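Local coordinates for putative integron gene cassette protein (Uncultured bacterium, PDB 3GHJ) that is of unknown function but belongs to the glyoxalase/bleomycin resistance protein/dioxygenase superfamily and is encoded on a mobile integron gene cassette, at residues K102-H113 and A123-P131. The protein carries 1 engineered substitution. Residues are numbered along the deposited sequence; the frame is centred on the assembly and turned at random.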
loop_
_atom_site.group_PDB
_atom_site.type_symbol
_atom_site.label_atom_id
_atom_site.label_comp_id
_atom_site.label_asym_id
_atom_site.label_seq_id
_atom_site.Cartn_x
_atom_site.Cartn_y
_atom_site.Cartn_z
ATOM N N LYS A 102 -19.541 0.990 5.626
ATOM C CA LYS A 102 -19.763 -0.179 6.474
ATOM C C LYS A 102 -21.019 -0.938 6.048
ATOM O O LYS A 102 -20.997 -2.160 5.870
ATOM C CB LYS A 102 -19.862 0.230 7.942
ATOM C CG LYS A 102 -20.254 -0.915 8.866
ATOM C CD LYS A 102 -20.181 -0.470 10.310
ATOM C CE LYS A 102 -20.602 -1.579 11.257
ATOM N NZ LYS A 102 -20.616 -1.088 12.667
ATOM N N LYS A 103 -22.111 -0.199 5.868
ATOM C CA LYS A 103 -23.375 -0.801 5.479
ATOM C C LYS A 103 -23.302 -1.434 4.093
ATOM O O LYS A 103 -23.845 -2.518 3.863
ATOM C CB LYS A 103 -24.481 0.259 5.530
ATOM C CG LYS A 103 -25.894 -0.315 5.440
ATOM C CD LYS A 103 -26.246 -1.058 6.719
ATOM C CE LYS A 103 -27.693 -1.519 6.728
ATOM N NZ LYS A 103 -28.018 -2.236 7.991
ATOM N N ALA A 104 -22.633 -0.761 3.164
ATOM C CA ALA A 104 -22.518 -1.284 1.810
ATOM C C ALA A 104 -21.758 -2.607 1.807
ATOM O O ALA A 104 -22.169 -3.566 1.159
ATOM C CB ALA A 104 -21.831 -0.283 0.909
ATOM N N LEU A 105 -20.643 -2.657 2.526
ATOM C CA LEU A 105 -19.890 -3.901 2.626
ATOM C C LEU A 105 -20.745 -5.004 3.244
ATOM O O LEU A 105 -20.790 -6.128 2.730
ATOM C CB LEU A 105 -18.604 -3.701 3.439
ATOM C CG LEU A 105 -17.465 -2.918 2.782
ATOM C CD1 LEU A 105 -16.353 -2.697 3.793
ATOM C CD2 LEU A 105 -16.938 -3.656 1.568
ATOM N N GLU A 106 -21.427 -4.677 4.337
ATOM C CA GLU A 106 -22.260 -5.656 5.029
ATOM C C GLU A 106 -23.339 -6.195 4.096
ATOM O O GLU A 106 -23.645 -7.391 4.117
ATOM C CB GLU A 106 -22.870 -5.043 6.289
ATOM C CG GLU A 106 -21.872 -4.845 7.420
ATOM C CD GLU A 106 -22.436 -4.036 8.571
ATOM O OE1 GLU A 106 -23.383 -3.246 8.336
ATOM O OE2 GLU A 106 -21.927 -4.177 9.700
ATOM N N SER A 107 -23.906 -5.320 3.272
ATOM C CA SER A 107 -24.972 -5.737 2.361
ATOM C C SER A 107 -24.462 -6.739 1.329
ATOM O O SER A 107 -25.228 -7.558 0.813
ATOM C CB SER A 107 -25.605 -4.527 1.668
ATOM O OG SER A 107 -24.757 -4.012 0.661
ATOM N N LYS A 108 -23.163 -6.679 1.044
ATOM C CA LYS A 108 -22.554 -7.547 0.044
ATOM C C LYS A 108 -21.945 -8.785 0.699
ATOM O O LYS A 108 -21.217 -9.536 0.051
ATOM C CB LYS A 108 -21.491 -6.784 -0.753
ATOM C CG LYS A 108 -22.065 -5.718 -1.681
ATOM C CD LYS A 108 -20.961 -4.884 -2.321
ATOM C CE LYS A 108 -21.534 -3.786 -3.213
ATOM N NZ LYS A 108 -20.473 -2.943 -3.848
ATOM N N GLY A 109 -22.247 -8.981 1.980
ATOM C CA GLY A 109 -21.837 -10.168 2.710
ATOM C C GLY A 109 -20.481 -10.084 3.388
ATOM O O GLY A 109 -19.940 -11.098 3.811
ATOM N N VAL A 110 -19.937 -8.876 3.504
ATOM C CA VAL A 110 -18.631 -8.692 4.130
ATOM C C VAL A 110 -18.770 -8.232 5.572
ATOM O O VAL A 110 -19.399 -7.210 5.841
ATOM C CB VAL A 110 -17.800 -7.639 3.361
ATOM C CG1 VAL A 110 -16.442 -7.407 4.040
ATOM C CG2 VAL A 110 -17.628 -8.060 1.903
ATOM N N SER A 111 -18.173 -8.976 6.502
ATOM C CA SER A 111 -18.208 -8.615 7.918
ATOM C C SER A 111 -17.264 -7.459 8.240
ATOM O O SER A 111 -16.069 -7.515 7.940
ATOM C CB SER A 111 -17.861 -9.822 8.790
ATOM O OG SER A 111 -18.852 -10.823 8.669
ATOM N N VAL A 112 -17.797 -6.419 8.868
ATOM C CA VAL A 112 -17.030 -5.208 9.119
ATOM C C VAL A 112 -16.890 -4.927 10.604
ATOM O O VAL A 112 -17.865 -5.011 11.364
ATOM C CB VAL A 112 -17.668 -3.981 8.422
ATOM C CG1 VAL A 112 -16.850 -2.716 8.678
ATOM C CG2 VAL A 112 -17.827 -4.233 6.927
ATOM N N HIS A 113 -15.664 -4.636 11.020
ATOM C CA HIS A 113 -15.382 -4.246 12.390
ATOM C C HIS A 113 -15.151 -2.747 12.451
ATOM O O HIS A 113 -14.466 -2.173 11.599
ATOM C CB HIS A 113 -14.154 -4.990 12.924
ATOM C CG HIS A 113 -13.753 -4.578 14.308
ATOM N ND1 HIS A 113 -14.413 -5.017 15.435
ATOM C CD2 HIS A 113 -12.759 -3.770 14.745
ATOM C CE1 HIS A 113 -13.845 -4.495 16.507
ATOM N NE2 HIS A 113 -12.839 -3.734 16.116
ATOM N N ALA A 123 -8.186 9.865 13.506
ATOM C CA ALA A 123 -8.701 9.095 12.382
ATOM C C ALA A 123 -9.780 8.132 12.840
ATOM O O ALA A 123 -9.921 7.856 14.034
ATOM C CB ALA A 123 -7.561 8.325 11.708
ATOM N N VAL A 124 -10.535 7.616 11.873
ATOM C CA VAL A 124 -11.547 6.597 12.116
ATOM C C VAL A 124 -11.308 5.461 11.126
ATOM O O VAL A 124 -11.076 5.715 9.946
ATOM C CB VAL A 124 -12.967 7.151 11.886
ATOM C CG1 VAL A 124 -14.000 6.068 12.156
ATOM C CG2 VAL A 124 -13.215 8.364 12.770
ATOM N N SER A 125 -11.357 4.221 11.602
ATOM C CA SER A 125 -11.077 3.075 10.740
ATOM C C SER A 125 -12.198 2.056 10.720
ATOM O O SER A 125 -12.888 1.842 11.721
ATOM C CB SER A 125 -9.806 2.355 11.187
ATOM O OG SER A 125 -8.672 3.201 11.121
ATOM N N LEU A 126 -12.379 1.418 9.570
ATOM C CA LEU A 126 -13.165 0.206 9.466
ATOM C C LEU A 126 -12.251 -0.914 9.028
ATOM O O LEU A 126 -11.365 -0.696 8.202
ATOM C CB LEU A 126 -14.247 0.344 8.403
ATOM C CG LEU A 126 -15.334 1.380 8.658
ATOM C CD1 LEU A 126 -16.167 1.516 7.406
ATOM C CD2 LEU A 126 -16.184 0.935 9.855
ATOM N N TYR A 127 -12.488 -2.116 9.538
ATOM C CA TYR A 127 -11.648 -3.265 9.223
ATOM C C TYR A 127 -12.466 -4.397 8.636
ATOM O O TYR A 127 -13.565 -4.688 9.112
ATOM C CB TYR A 127 -10.935 -3.754 10.482
ATOM C CG TYR A 127 -9.954 -2.759 11.050
ATOM C CD1 TYR A 127 -10.312 -1.922 12.101
ATOM C CD2 TYR A 127 -8.674 -2.638 10.521
ATOM C CE1 TYR A 127 -9.412 -0.998 12.622
ATOM C CE2 TYR A 127 -7.765 -1.720 11.038
ATOM C CZ TYR A 127 -8.141 -0.910 12.089
ATOM O OH TYR A 127 -7.242 -0.002 12.607
ATOM N N PHE A 128 -11.938 -5.044 7.608
ATOM C CA PHE A 128 -12.621 -6.165 6.974
ATOM C C PHE A 128 -11.606 -6.991 6.213
ATOM O O PHE A 128 -10.467 -6.554 5.998
ATOM C CB PHE A 128 -13.730 -5.681 6.026
ATOM C CG PHE A 128 -13.237 -4.814 4.890
ATOM C CD1 PHE A 128 -13.003 -3.463 5.086
ATOM C CD2 PHE A 128 -13.015 -5.359 3.630
ATOM C CE1 PHE A 128 -12.555 -2.656 4.037
ATOM C CE2 PHE A 128 -12.565 -4.564 2.576
ATOM C CZ PHE A 128 -12.332 -3.211 2.782
ATOM N N ALA A 129 -12.015 -8.188 5.813
ATOM C CA ALA A 129 -11.159 -9.125 5.097
ATOM C C ALA A 129 -11.462 -9.162 3.606
ATOM O O ALA A 129 -12.606 -8.975 3.190
ATOM C CB ALA A 129 -11.305 -10.533 5.696
ATOM N N ASP A 130 -10.432 -9.401 2.792
ATOM C CA ASP A 130 -10.657 -9.799 1.412
ATOM C C ASP A 130 -10.804 -11.336 1.361
ATOM O O ASP A 130 -10.788 -11.988 2.414
ATOM C CB ASP A 130 -9.569 -9.224 0.469
ATOM C CG ASP A 130 -8.291 -10.043 0.435
ATOM O OD1 ASP A 130 -8.084 -10.924 1.289
ATOM O OD2 ASP A 130 -7.483 -9.774 -0.473
ATOM N N PRO A 131 -10.991 -11.914 0.167
ATOM C CA PRO A 131 -11.229 -13.367 0.117
ATOM C C PRO A 131 -10.049 -14.201 0.595
ATOM O O PRO A 131 -10.203 -15.398 0.868
ATOM C CB PRO A 131 -11.478 -13.622 -1.373
ATOM C CG PRO A 131 -12.067 -12.333 -1.861
ATOM C CD PRO A 131 -11.294 -11.266 -1.122
HETATM O O HOH W 1 -14.494 -9.322 6.833
#
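L105, on the last turn of helix 98-107, lays its CD1 methyl over one face of the F128 ring, a CH-pi contact 3.8 Å from CD1 to the ring centroid and 16° off the normal. With CG of F128 between its own backbone N and carbonyl carbon (chi1 61°), the ring is directed at L105; F138 of strand 135-140 also meets this ring. V110 adds its CG1 methyl, 3.8 Å from F128 CB. Two residues earlier in the strand, L126 spreads its two methyls: CD2 packs 3.9 Å from V112 CG1, while CD1 approaches the CB of K102. The rest of K102 runs extended, and its NZ hydrogen-bonds to the carbonyl of G114.

Helix 98-107 ends in a Schellman motif, V110 N bonding to L105 O and G109 N to E106 O, with G109 at positive phi as the C-prime residue. K108 N is a second donor to L105 O, from the opposite face of the carbonyl plane. The loop then runs back alongside strand 123-129. A water joins the two backbones, donating to S111 O at 2.6 Å and accepting from A129 N. Next, H113 and Y127 form an antiparallel hydrogen-bonded pair: H113 N reaches Y127 O at 2.8 Å, nearly straight at 176°, and Y127 N returns a bond to H113 O at 2.9 Å. Their side chains share one face of the sheet.

Thus the second beta-alpha-beta-beta-beta module of a chain with two such modules, as in the glyoxalase/bleomycin resistance superfamily, is joined by two chemistries: apolar and CH-pi contacts, less directional than the backbone bonds, seat the helix on the sheet, while two backbone bonds set the register at the start of strand 113-118 and a water bridges the loop before it.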